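Local coordinates for transcription antitermination protein NusB (Aquifex aeolicus, PDB 3R2C) that probably binds the boxA RNA sequence of ribosomal RNA operons and takes part in the transcription antitermination needed to express them, at residues R17-G22 against L77-R82; E27-V32 against E45-L50; R102-I107 against A129-Y134. One frame throughout, in Å; residues are numbered along the deposited sequence. Where two conformers were deposited one is given.

Contact 1: residues R17-G22 against L77-R82; sequences RWDLRG and LGYVER. With nucleotides of chain E.
A single carboxylate oxygen takes both N-H groups of an arginine flank: Asp19 OD2 accepts from Arg82 NE at 2.8 Å and from Arg82 NH2 at 3.2 Å. This salt bridge ties the last turn of helix 3-21 to the first turn of helix 79-94 in the all-helical NusB fold. The NE bond is nearly straight (160°) and uses the syn lone pair of OD2; the NH2 bond is more bent and comes from above the carboxylate plane, which stands almost perpendicular to the guanidinium. Arginine suits the place because its flat head has N-H groups on several edges. A bend at chi3 (54°) turns that head back over its own helix start, where NH1 donates to Leu77 O and NH2 lies above the centre of the Tyr79 ring. Leu20 CD2 covers the other face of the tyrosine as a CH-pi contact, 3.7 Å from the ring centroid. Asn83 also donates to OD2, so OD2 is well supplied with donors. One turn away, Gly78 occupies the N-cap position of the helix; a CB there would run into Glu81 OE1. Its N donates to O4 of U8 of chain E, while U8 N3 donates to Glu81 OE2 at 2.7 Å, a pair of bonds that reads the uracil edge. Another protein chain packs on Leu20 and Tyr79. Asp19 OD1 and Tyr79 OH share one water: it donates to OD1 from 3.1 Å and sits 3.0 Å from OH.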
loop_
_atom_site.group_PDB
_atom_site.type_symbol
_atom_site.label_atom_id
_atom_site.label_comp_id
_atom_site.label_asym_id
_atom_site.label_seq_id
_atom_site.Cartn_x
_atom_site.Cartn_y
_atom_site.Cartn_z
ATOM N N ARG A 17 1.022 2.110 3.573
ATOM C CA ARG A 17 1.271 2.239 5.012
ATOM C C ARG A 17 0.140 2.917 5.763
ATOM O O ARG A 17 -0.177 2.558 6.901
ATOM C CB ARG A 17 2.547 3.035 5.261
ATOM C CG ARG A 17 3.749 2.161 5.336
ATOM C CD ARG A 17 5.025 2.967 5.329
ATOM N NE ARG A 17 6.091 2.189 4.722
ATOM C CZ ARG A 17 7.383 2.437 4.884
ATOM N NH1 ARG A 17 7.777 3.437 5.653
ATOM N NH2 ARG A 17 8.267 1.655 4.290
ATOM N N TRP A 18 -0.458 3.913 5.131
ATOM C CA TRP A 18 -1.553 4.668 5.740
ATOM C C TRP A 18 -2.732 3.718 5.968
ATOM O O TRP A 18 -3.353 3.709 7.034
ATOM C CB TRP A 18 -1.944 5.794 4.790
ATOM C CG TRP A 18 -3.021 6.707 5.269
ATOM C CD1 TRP A 18 -3.177 7.225 6.517
ATOM C CD2 TRP A 18 -4.088 7.233 4.477
ATOM N NE1 TRP A 18 -4.274 8.046 6.551
ATOM C CE2 TRP A 18 -4.853 8.069 5.305
ATOM C CE3 TRP A 18 -4.464 7.084 3.142
ATOM C CZ2 TRP A 18 -5.980 8.739 4.854
ATOM C CZ3 TRP A 18 -5.583 7.746 2.689
ATOM C CH2 TRP A 18 -6.322 8.573 3.537
ATOM N N ASP A 19 -2.996 2.879 4.972
ATOM C CA ASP A 19 -4.111 1.942 5.034
ATOM C C ASP A 19 -3.880 0.976 6.197
ATOM O O ASP A 19 -4.798 0.650 6.954
ATOM C CB ASP A 19 -4.223 1.182 3.706
ATOM C CG ASP A 19 -5.632 0.666 3.440
ATOM O OD1 ASP A 19 -6.550 0.965 4.217
ATOM O OD2 ASP A 19 -5.825 -0.059 2.455
ATOM N N LEU A 20 -2.633 0.547 6.357
ATOM C CA LEU A 20 -2.283 -0.437 7.375
ATOM C C LEU A 20 -2.167 0.131 8.785
ATOM O O LEU A 20 -2.473 -0.561 9.758
ATOM C CB LEU A 20 -0.963 -1.105 7.014
ATOM C CG LEU A 20 -1.123 -2.126 5.890
ATOM C CD1 LEU A 20 0.222 -2.450 5.283
ATOM C CD2 LEU A 20 -1.809 -3.355 6.432
ATOM N N ARG A 21 -1.735 1.378 8.902
ATOM C CA ARG A 21 -1.407 1.943 10.213
ATOM C C ARG A 21 -2.364 3.032 10.676
ATOM O O ARG A 21 -2.537 3.228 11.872
ATOM C CB ARG A 21 0.013 2.495 10.202
ATOM C CG ARG A 21 1.057 1.391 10.245
ATOM C CD ARG A 21 2.428 1.898 9.903
ATOM N NE ARG A 21 2.881 2.985 10.777
ATOM C CZ ARG A 21 4.044 3.613 10.605
ATOM N NH1 ARG A 21 4.848 3.241 9.608
ATOM N NH2 ARG A 21 4.398 4.609 11.408
ATOM N N GLY A 22 -2.951 3.761 9.735
ATOM C CA GLY A 22 -3.908 4.805 10.067
ATOM C C GLY A 22 -3.269 6.005 10.739
ATOM O O GLY A 22 -3.912 6.731 11.484
ATOM N N LEU A 77 -10.749 -5.900 -1.465
ATOM C CA LEU A 77 -9.499 -5.880 -2.225
ATOM C C LEU A 77 -8.294 -6.152 -1.342
ATOM O O LEU A 77 -8.313 -5.868 -0.152
ATOM C CB LEU A 77 -9.339 -4.522 -2.904
ATOM C CG LEU A 77 -10.524 -4.077 -3.772
ATOM C CD1 LEU A 77 -10.087 -2.937 -4.697
ATOM C CD2 LEU A 77 -11.070 -5.231 -4.576
ATOM N N GLY A 78 -7.231 -6.695 -1.922
ATOM C CA GLY A 78 -5.967 -6.770 -1.219
ATOM C C GLY A 78 -5.518 -5.358 -0.889
ATOM O O GLY A 78 -5.967 -4.395 -1.522
ATOM N N TYR A 79 -4.651 -5.225 0.109
ATOM C CA TYR A 79 -4.025 -3.943 0.420
ATOM C C TYR A 79 -3.219 -3.388 -0.767
ATOM O O TYR A 79 -3.217 -2.190 -1.015
ATOM C CB TYR A 79 -3.123 -4.082 1.655
ATOM C CG TYR A 79 -3.914 -3.988 2.934
ATOM C CD1 TYR A 79 -4.521 -5.110 3.492
ATOM C CD2 TYR A 79 -4.099 -2.769 3.557
ATOM C CE1 TYR A 79 -5.281 -5.007 4.672
ATOM C CE2 TYR A 79 -4.866 -2.653 4.717
ATOM C CZ TYR A 79 -5.454 -3.770 5.268
ATOM O OH TYR A 79 -6.195 -3.635 6.427
ATOM N N VAL A 80 -2.539 -4.246 -1.514
ATOM C CA VAL A 80 -1.798 -3.757 -2.675
ATOM C C VAL A 80 -2.754 -3.211 -3.746
ATOM O O VAL A 80 -2.579 -2.096 -4.254
ATOM C CB VAL A 80 -0.897 -4.853 -3.273
ATOM C CG1 VAL A 80 -0.368 -4.427 -4.649
ATOM C CG2 VAL A 80 0.249 -5.162 -2.315
ATOM N N GLU A 81 -3.784 -3.982 -4.066
ATOM C CA GLU A 81 -4.719 -3.605 -5.132
ATOM C C GLU A 81 -5.507 -2.336 -4.779
ATOM O O GLU A 81 -5.684 -1.449 -5.614
ATOM C CB GLU A 81 -5.697 -4.748 -5.410
ATOM C CG GLU A 81 -5.037 -6.005 -5.963
ATOM C CD GLU A 81 -4.616 -6.996 -4.884
ATOM O OE1 GLU A 81 -4.102 -6.589 -3.819
ATOM O OE2 GLU A 81 -4.798 -8.207 -5.112
ATOM N N ARG A 82 -5.968 -2.237 -3.539
ATOM C CA ARG A 82 -6.820 -1.115 -3.161
ATOM C C ARG A 82 -6.021 0.182 -3.218
ATOM O O ARG A 82 -6.495 1.185 -3.711
ATOM C CB ARG A 82 -7.452 -1.330 -1.777
ATOM C CG ARG A 82 -8.137 -0.098 -1.172
ATOM C CD ARG A 82 -8.900 -0.451 0.138
ATOM N NE ARG A 82 -8.014 -1.120 1.088
ATOM C CZ ARG A 82 -8.022 -2.424 1.353
ATOM N NH1 ARG A 82 -8.917 -3.231 0.789
ATOM N NH2 ARG A 82 -7.136 -2.923 2.208
ATOM P P U E 8 -12.532 -11.387 -11.696
ATOM O OP1 U E 8 -12.779 -12.112 -12.973
ATOM O OP2 U E 8 -13.671 -11.157 -10.770
ATOM O "O5'" U E 8 -11.320 -12.053 -10.909
ATOM C "C5'" U E 8 -10.002 -11.992 -11.432
ATOM C "C4'" U E 8 -8.979 -12.462 -10.428
ATOM O "O4'" U E 8 -8.465 -11.325 -9.665
ATOM C "C3'" U E 8 -9.486 -13.474 -9.386
ATOM O "O3'" U E 8 -8.487 -14.466 -9.162
ATOM C "C2'" U E 8 -9.624 -12.622 -8.130
ATOM O "O2'" U E 8 -9.560 -13.340 -6.919
ATOM C "C1'" U E 8 -8.432 -11.698 -8.306
ATOM N N1 U E 8 -8.438 -10.498 -7.437
ATOM C C2 U E 8 -7.177 -10.097 -7.022
ATOM O O2 U E 8 -6.142 -10.632 -7.397
ATOM N N3 U E 8 -7.172 -9.019 -6.179
ATOM C C4 U E 8 -8.269 -8.333 -5.698
ATOM O O4 U E 8 -8.079 -7.384 -4.939
ATOM C C5 U E 8 -9.542 -8.822 -6.144
ATOM C C6 U E 8 -9.581 -9.878 -6.968
HETATM O O HOH W 1 -7.836 -1.156 6.055
#

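Contact 2: residues E27-V32 against E45-L50; sequences ELFKEV and EYAKKL. With ACT (acetate ion), chain K.
Phe29 meets the helix of Ala47 and Lys48 with the far end of its ring. Its CZ lies 3.6 Å from the backbone N of Lys48 and 3.7 Å from Lys48 CB, while CE1 comes to 3.8 Å from Ala47 CB, which sits at the ring edge in its plane. The contact is purely van der Waals, and small size matters on the receiving side: the small methyl of Ala47 lets the ring approach the main chain itself. Lys48 contributes the aliphatic root of its chain, crossing the phenylalanine at about a right angle, before its amino end leads away from the contact; a lysine suits such an exposed border, greasy near the backbone and charged at the end. Phe29 reaches across because its CG stands anti to the backbone N (chi1 -176°), throwing the ring outward from helix 25-36. Tyr44 meets the same ring edge-to-face and is likely to limit how it can turn. An alanine here would remove the ring and is likely to leave a gap beside Ala47 and Lys48 CB, with Tyr44 robbed of its aromatic partner. On the outer surface, Lys30 NZ donates to OXT of an acetate at 2.7 Å, a guest probably brought by the crystallisation liquor. Beyond this pair, Leu28 and Val32 turn from helix 25-36 onto helix 3-21, and Leu50 packs from helix 41-56 onto Leu87 and Glu91 of helix 79-94; the Phe29 contact joins helices 25-36 and 41-56 on one flank of the all-helical NusB bundle.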
loop_
_atom_site.group_PDB
_atom_site.type_symbol
_atom_site.label_atom_id
_atom_site.label_comp_id
_atom_site.label_asym_id
_atom_site.label_seq_id
_atom_site.Cartn_x
_atom_site.Cartn_y
_atom_site.Cartn_z
ATOM N N GLU A 27 3.438 12.348 8.197
ATOM C CA GLU A 27 4.489 11.628 8.925
ATOM C C GLU A 27 4.910 10.330 8.211
ATOM O O GLU A 27 6.086 9.941 8.231
ATOM C CB GLU A 27 4.011 11.311 10.354
ATOM C CG GLU A 27 4.073 12.502 11.309
ATOM C CD GLU A 27 3.313 12.263 12.612
ATOM O OE1 GLU A 27 3.282 11.108 13.098
ATOM O OE2 GLU A 27 2.743 13.236 13.150
ATOM N N LEU A 28 3.946 9.635 7.618
ATOM C CA LEU A 28 4.248 8.432 6.841
ATOM C C LEU A 28 5.063 8.791 5.589
ATOM O O LEU A 28 5.961 8.049 5.191
ATOM C CB LEU A 28 2.963 7.683 6.472
ATOM C CG LEU A 28 2.185 7.099 7.660
ATOM C CD1 LEU A 28 0.854 6.512 7.213
ATOM C CD2 LEU A 28 3.023 6.049 8.406
ATOM N N PHE A 29 4.755 9.937 4.982
ATOM C CA PHE A 29 5.474 10.416 3.806
ATOM C C PHE A 29 6.936 10.712 4.153
ATOM O O PHE A 29 7.852 10.363 3.415
ATOM C CB PHE A 29 4.800 11.679 3.262
ATOM C CG PHE A 29 5.416 12.201 1.989
ATOM C CD1 PHE A 29 5.132 11.611 0.769
ATOM C CD2 PHE A 29 6.265 13.300 2.012
ATOM C CE1 PHE A 29 5.700 12.094 -0.420
ATOM C CE2 PHE A 29 6.831 13.789 0.830
ATOM C CZ PHE A 29 6.545 13.176 -0.387
ATOM N N LYS A 30 7.148 11.359 5.291
ATOM C CA LYS A 30 8.492 11.633 5.771
ATOM C C LYS A 30 9.259 10.319 5.973
ATOM O O LYS A 30 10.422 10.223 5.591
ATOM C CB LYS A 30 8.422 12.480 7.055
ATOM C CG LYS A 30 9.747 12.729 7.772
ATOM C CD LYS A 30 9.529 13.239 9.210
ATOM C CE LYS A 30 9.200 14.738 9.275
ATOM N NZ LYS A 30 8.864 15.191 10.665
ATOM N N GLU A 31 8.612 9.293 6.536
ATOM C CA GLU A 31 9.274 7.998 6.724
ATOM C C GLU A 31 9.735 7.389 5.395
ATOM O O GLU A 31 10.865 6.903 5.273
ATOM C CB GLU A 31 8.345 6.993 7.411
ATOM C CG GLU A 31 8.188 7.166 8.896
ATOM C CD GLU A 31 7.272 6.104 9.505
ATOM O OE1 GLU A 31 6.929 5.120 8.809
ATOM O OE2 GLU A 31 6.898 6.255 10.681
ATOM N N VAL A 32 8.855 7.391 4.400
ATOM C CA VAL A 32 9.192 6.763 3.121
ATOM C C VAL A 32 10.307 7.523 2.397
ATOM O O VAL A 32 11.206 6.915 1.819
ATOM C CB VAL A 32 7.951 6.615 2.215
ATOM C CG1 VAL A 32 8.364 6.114 0.828
ATOM C CG2 VAL A 32 6.946 5.654 2.857
ATOM N N GLU A 45 8.424 16.386 -4.938
ATOM C CA GLU A 45 7.256 17.243 -5.055
ATOM C C GLU A 45 6.106 16.527 -5.760
ATOM O O GLU A 45 4.950 16.693 -5.376
ATOM C CB GLU A 45 7.616 18.557 -5.757
ATOM C CG GLU A 45 8.433 19.469 -4.838
ATOM C CD GLU A 45 8.497 20.904 -5.315
ATOM O OE1 GLU A 45 8.022 21.192 -6.436
ATOM O OE2 GLU A 45 9.028 21.746 -4.559
ATOM N N TYR A 46 6.408 15.710 -6.762
ATOM C CA TYR A 46 5.341 14.995 -7.451
ATOM C C TYR A 46 4.727 13.917 -6.538
ATOM O O TYR A 46 3.509 13.773 -6.486
ATOM C CB TYR A 46 5.829 14.379 -8.763
ATOM C CG TYR A 46 4.678 14.053 -9.692
ATOM C CD1 TYR A 46 3.980 15.071 -10.327
ATOM C CD2 TYR A 46 4.263 12.734 -9.905
ATOM C CE1 TYR A 46 2.920 14.801 -11.165
ATOM C CE2 TYR A 46 3.193 12.447 -10.749
ATOM C CZ TYR A 46 2.528 13.496 -11.378
ATOM O OH TYR A 46 1.459 13.263 -12.219
ATOM N N ALA A 47 5.572 13.165 -5.835
ATOM C CA ALA A 47 5.099 12.203 -4.841
ATOM C C ALA A 47 4.209 12.880 -3.796
ATOM O O ALA A 47 3.162 12.341 -3.413
ATOM C CB ALA A 47 6.278 11.519 -4.149
ATOM N N LYS A 48 4.630 14.047 -3.314
ATOM C CA LYS A 48 3.878 14.746 -2.271
ATOM C C LYS A 48 2.487 15.140 -2.796
ATOM O O LYS A 48 1.485 15.051 -2.073
ATOM C CB LYS A 48 4.642 15.986 -1.811
ATOM C CG LYS A 48 3.981 16.786 -0.688
ATOM C CD LYS A 48 4.774 18.065 -0.419
ATOM C CE LYS A 48 4.745 18.474 1.052
ATOM N NZ LYS A 48 6.069 19.007 1.507
ATOM N N LYS A 49 2.433 15.550 -4.057
ATOM C CA LYS A 49 1.180 15.954 -4.685
ATOM C C LYS A 49 0.233 14.761 -4.909
ATOM O O LYS A 49 -0.970 14.878 -4.678
ATOM C CB LYS A 49 1.448 16.670 -6.003
ATOM C CG LYS A 49 0.207 17.317 -6.608
ATOM C CD LYS A 49 0.594 18.418 -7.569
ATOM C CE LYS A 49 1.437 17.866 -8.687
ATOM N NZ LYS A 49 0.672 16.854 -9.453
ATOM N N LEU A 50 0.775 13.620 -5.336
ATOM C CA LEU A 50 -0.019 12.396 -5.482
ATOM C C LEU A 50 -0.620 11.996 -4.149
ATOM O O LEU A 50 -1.813 11.709 -4.072
ATOM C CB LEU A 50 0.830 11.233 -5.999
ATOM C CG LEU A 50 1.333 11.376 -7.431
ATOM C CD1 LEU A 50 2.403 10.297 -7.737
ATOM C CD2 LEU A 50 0.165 11.288 -8.396
HETATM C C ACT K . 5.198 15.901 9.544
HETATM O O ACT K . 4.287 15.907 10.409
HETATM O OXT ACT K . 6.294 15.417 9.903
HETATM C CH3 ACT K . 4.998 16.443 8.155
#

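Contact 3: residues R102-I107 against A129-Y134; sequences RVFIDI and AIYKAY. With nucleotides of chain E.
Asp106 OD1 is gripped by the exocyclic N2 of G1 of chain E at 2.8 Å and by Lys5 NZ in a salt bridge, while OD2 takes G1 N1 at 2.9 Å and Arg8 NH1. The two base N-H groups meet the two carboxylate oxygens almost straight (167° and 164°), the pairing by which an aspartate recognises a guanine edge. The flanking Lys5 and Arg8 would be expected to stabilise the negative charge. This is part of the RNA-binding surface of the all-helical NusB fold, to which helices 100-114 and 117-137 contribute here. One turn earlier, Arg102 slides its guanidinium between two bases: G1 C8 lies over one face and C3 C5 over the other, each of chain E. An extended chain carries the head out to that slot, where NH2 makes a weak bond to G1 O2' and NH1 pairs with Glu99. Arginine fits because its head is both flat and rich in N-H groups. Ile105 adds an apolar touch, its CD1 resting on the C3 ribose.

The direct link between the helices is aromatic. Phe104 points its edge toward the face of Tyr131 in an offset edge-to-face pair, the centroids 6.0 Å apart and the planes at 74°. Phe104 CZ comes to 4.0 Å from Tyr131 CB. One face of Phe104 is occupied by the base of U4 of chain E, whose N1 lies over the ring centre, so a phenylalanine serves at once as a platform for RNA and as packing against Leu92, Leu127 and Ser128. From the second helix the bent chain of Lys132 lies beside the O4 edge of the same uracil, close to the plane of the base, its CD 3.3 Å from U4 O4.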
loop_
_atom_site.group_PDB
_atom_site.type_symbol
_atom_site.label_atom_id
_atom_site.label_comp_id
_atom_site.label_asym_id
_atom_site.label_seq_id
_atom_site.Cartn_x
_atom_site.Cartn_y
_atom_site.Cartn_z
ATOM N N ARG A 102 0.827 5.976 -19.409
ATOM C CA ARG A 102 1.999 5.802 -18.559
ATOM C C ARG A 102 1.587 5.592 -17.118
ATOM O O ARG A 102 2.248 4.873 -16.382
ATOM C CB ARG A 102 2.926 6.999 -18.653
ATOM C CG ARG A 102 3.777 6.976 -19.896
ATOM C CD ARG A 102 4.489 8.288 -20.084
ATOM N NE ARG A 102 5.301 8.280 -21.295
ATOM C CZ ARG A 102 5.762 9.374 -21.885
ATOM N NH1 ARG A 102 5.479 10.566 -21.385
ATOM N NH2 ARG A 102 6.498 9.272 -22.979
ATOM N N VAL A 103 0.494 6.224 -16.716
ATOM C CA VAL A 103 -0.033 5.993 -15.379
ATOM C C VAL A 103 -0.403 4.520 -15.223
ATOM O O VAL A 103 -0.026 3.885 -14.242
ATOM C CB VAL A 103 -1.258 6.883 -15.084
ATOM C CG1 VAL A 103 -1.864 6.520 -13.732
ATOM C CG2 VAL A 103 -0.856 8.355 -15.123
ATOM N N PHE A 104 -1.139 3.986 -16.193
ATOM C CA PHE A 104 -1.557 2.589 -16.161
ATOM C C PHE A 104 -0.346 1.677 -16.069
ATOM O O PHE A 104 -0.327 0.729 -15.286
ATOM C CB PHE A 104 -2.347 2.212 -17.427
ATOM C CG PHE A 104 -3.848 2.423 -17.320
ATOM C CD1 PHE A 104 -4.428 3.617 -17.722
ATOM C CD2 PHE A 104 -4.681 1.402 -16.869
ATOM C CE1 PHE A 104 -5.803 3.807 -17.641
ATOM C CE2 PHE A 104 -6.065 1.588 -16.796
ATOM C CZ PHE A 104 -6.622 2.787 -17.183
ATOM N N ILE A 105 0.651 1.935 -16.908
ATOM C CA ILE A 105 1.809 1.068 -16.956
ATOM C C ILE A 105 2.499 1.013 -15.591
ATOM O O ILE A 105 2.788 -0.070 -15.089
ATOM C CB ILE A 105 2.801 1.512 -18.042
ATOM C CG1 ILE A 105 2.305 1.049 -19.412
ATOM C CG2 ILE A 105 4.204 0.939 -17.770
ATOM C CD1 ILE A 105 2.944 1.785 -20.561
ATOM N N ASP A 106 2.750 2.171 -14.984
ATOM C CA ASP A 106 3.422 2.198 -13.680
ATOM C C ASP A 106 2.562 1.614 -12.540
ATOM O O ASP A 106 3.096 0.960 -11.641
ATOM C CB ASP A 106 3.884 3.621 -13.350
ATOM C CG ASP A 106 5.074 4.050 -14.209
ATOM O OD1 ASP A 106 5.752 3.160 -14.773
ATOM O OD2 ASP A 106 5.337 5.265 -14.311
ATOM N N ILE A 107 1.246 1.819 -12.584
ATOM C CA ILE A 107 0.366 1.304 -11.517
ATOM C C ILE A 107 0.373 -0.222 -11.550
ATOM O O ILE A 107 0.533 -0.864 -10.522
ATOM C CB ILE A 107 -1.099 1.781 -11.646
ATOM C CG1 ILE A 107 -1.222 3.286 -11.407
ATOM C CG2 ILE A 107 -2.005 1.032 -10.665
ATOM C CD1 ILE A 107 -0.715 3.748 -10.068
ATOM N N ALA A 129 -12.003 0.379 -16.625
ATOM C CA ALA A 129 -13.429 0.678 -16.582
ATOM C C ALA A 129 -13.684 2.043 -15.939
ATOM O O ALA A 129 -14.504 2.823 -16.421
ATOM C CB ALA A 129 -14.173 -0.406 -15.814
ATOM N N ILE A 130 -12.982 2.333 -14.848
ATOM C CA ILE A 130 -13.134 3.610 -14.171
ATOM C C ILE A 130 -12.778 4.722 -15.144
ATOM O O ILE A 130 -13.494 5.718 -15.260
ATOM C CB ILE A 130 -12.202 3.717 -12.934
ATOM C CG1 ILE A 130 -12.714 2.823 -11.803
ATOM C CG2 ILE A 130 -12.106 5.174 -12.448
ATOM C CD1 ILE A 130 -11.685 2.622 -10.680
ATOM N N TYR A 131 -11.663 4.543 -15.846
ATOM C CA TYR A 131 -11.166 5.570 -16.748
ATOM C C TYR A 131 -12.112 5.784 -17.938
ATOM O O TYR A 131 -12.323 6.909 -18.375
ATOM C CB TYR A 131 -9.764 5.216 -17.259
ATOM C CG TYR A 131 -9.100 6.367 -17.970
ATOM C CD1 TYR A 131 -8.908 7.582 -17.322
ATOM C CD2 TYR A 131 -8.666 6.247 -19.288
ATOM C CE1 TYR A 131 -8.308 8.646 -17.962
ATOM C CE2 TYR A 131 -8.061 7.311 -19.940
ATOM C CZ TYR A 131 -7.881 8.506 -19.266
ATOM O OH TYR A 131 -7.285 9.572 -19.903
ATOM N N LYS A 132 -12.686 4.717 -18.469
ATOM C CA LYS A 132 -13.542 4.881 -19.638
ATOM C C LYS A 132 -14.850 5.570 -19.258
ATOM O O LYS A 132 -15.395 6.350 -20.035
ATOM C CB LYS A 132 -13.808 3.548 -20.332
ATOM C CG LYS A 132 -12.901 3.315 -21.537
ATOM C CD LYS A 132 -11.537 2.798 -21.124
ATOM C CE LYS A 132 -11.379 1.333 -21.487
ATOM N NZ LYS A 132 -12.468 0.474 -20.946
ATOM N N ALA A 133 -15.338 5.296 -18.055
ATOM C CA ALA A 133 -16.546 5.940 -17.565
ATOM C C ALA A 133 -16.290 7.427 -17.319
ATOM O O ALA A 133 -17.146 8.258 -17.586
ATOM C CB ALA A 133 -17.034 5.256 -16.307
ATOM N N TYR A 134 -15.103 7.760 -16.825
ATOM C CA TYR A 134 -14.702 9.153 -16.665
ATOM C C TYR A 134 -14.624 9.873 -18.016
ATOM O O TYR A 134 -15.159 10.971 -18.172
ATOM C CB TYR A 134 -13.354 9.233 -15.941
ATOM C CG TYR A 134 -12.672 10.585 -15.991
ATOM C CD1 TYR A 134 -13.196 11.684 -15.307
ATOM C CD2 TYR A 134 -11.480 10.755 -16.690
ATOM C CE1 TYR A 134 -12.560 12.923 -15.346
ATOM C CE2 TYR A 134 -10.837 11.986 -16.733
ATOM C CZ TYR A 134 -11.380 13.062 -16.058
ATOM O OH TYR A 134 -10.726 14.274 -16.108
ATOM O "O5'" G E 1 11.936 8.686 -21.536
ATOM C "C5'" G E 1 12.630 7.481 -21.231
ATOM C "C4'" G E 1 11.715 6.285 -21.292
ATOM O "O4'" G E 1 10.743 6.370 -20.207
ATOM C "C3'" G E 1 10.885 6.160 -22.563
ATOM O "O3'" G E 1 10.577 4.782 -22.742
ATOM C "C2'" G E 1 9.621 6.933 -22.176
ATOM O "O2'" G E 1 8.484 6.676 -22.974
ATOM C "C1'" G E 1 9.437 6.441 -20.740
ATOM N N9 G E 1 8.643 7.310 -19.874
ATOM C C8 G E 1 8.453 8.674 -19.818
ATOM N N7 G E 1 7.664 9.024 -18.827
ATOM C C5 G E 1 7.331 7.830 -18.200
ATOM C C6 G E 1 6.505 7.531 -17.074
ATOM O O6 G E 1 5.873 8.313 -16.377
ATOM N N1 G E 1 6.456 6.169 -16.786
ATOM C C2 G E 1 7.115 5.207 -17.509
ATOM N N2 G E 1 6.977 3.933 -17.132
ATOM N N3 G E 1 7.869 5.469 -18.557
ATOM C C4 G E 1 7.927 6.780 -18.840
ATOM P P U E 4 -1.380 2.694 -24.144
ATOM O OP1 U E 4 -0.594 1.783 -25.003
ATOM O OP2 U E 4 -2.521 3.433 -24.731
ATOM O "O5'" U E 4 -1.854 1.928 -22.847
ATOM C "C5'" U E 4 -0.916 1.423 -21.921
ATOM C "C4'" U E 4 -1.571 0.433 -21.019
ATOM O "O4'" U E 4 -2.556 1.110 -20.213
ATOM C "C3'" U E 4 -2.356 -0.654 -21.727
ATOM O "O3'" U E 4 -1.515 -1.704 -22.174
ATOM C "C2'" U E 4 -3.380 -1.067 -20.670
ATOM O "O2'" U E 4 -2.793 -1.936 -19.712
ATOM C "C1'" U E 4 -3.660 0.268 -19.984
ATOM N N1 U E 4 -4.877 0.948 -20.480
ATOM C C2 U E 4 -6.110 0.408 -20.176
ATOM O O2 U E 4 -6.259 -0.651 -19.594
ATOM N N3 U E 4 -7.183 1.137 -20.619
ATOM C C4 U E 4 -7.157 2.341 -21.283
ATOM O O4 U E 4 -8.225 2.867 -21.596
ATOM C C5 U E 4 -5.851 2.864 -21.531
ATOM C C6 U E 4 -4.787 2.165 -21.114
ATOM P P C E 3 5.292 3.913 -24.904
ATOM O OP1 C E 3 5.512 4.307 -26.313
ATOM O OP2 C E 3 6.025 4.639 -23.833
ATOM O "O5'" C E 3 3.742 3.916 -24.580
ATOM C "C5'" C E 3 3.275 3.421 -23.342
ATOM C "C4'" C E 3 1.937 4.004 -22.993
ATOM O "O4'" C E 3 2.106 5.404 -22.625
ATOM C "C3'" C E 3 0.906 3.980 -24.121
ATOM O "O3'" C E 3 -0.382 3.789 -23.555
ATOM C "C2'" C E 3 1.010 5.395 -24.685
ATOM O "O2'" C E 3 -0.137 5.836 -25.378
ATOM C "C1'" C E 3 1.245 6.198 -23.412
ATOM N N1 C E 3 1.873 7.512 -23.625
ATOM C C2 C E 3 1.263 8.631 -23.050
ATOM O O2 C E 3 0.231 8.481 -22.373
ATOM N N3 C E 3 1.819 9.852 -23.236
ATOM C C4 C E 3 2.929 9.977 -23.966
ATOM N N4 C E 3 3.430 11.208 -24.113
ATOM C C5 C E 3 3.569 8.855 -24.567
ATOM C C6 C E 3 3.012 7.652 -24.372
#

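Contacts 1 and 2 adjoin, their centres 16 Å apart, on helices 3-21 and 25-36, which follow each other in the chain. Arg21 NH1 bridges to Glu31 OE1 at 2.9 Å, and Trp18 CA packs on Leu28 CD1 at 3.4 Å. Contact 3 lies across the chain's centre from both, its centre 19 Å from that of contact 1 and 22 Å from that of contact 2, and touches neither. RNA connects what the protein keeps apart: chain E lays G1, C3 and U4 on contact 3 and reaches contact 1 with U8. Contact 2 stays back, its nearest atom about 7 Å from the nucleic acid, as plain helix packing.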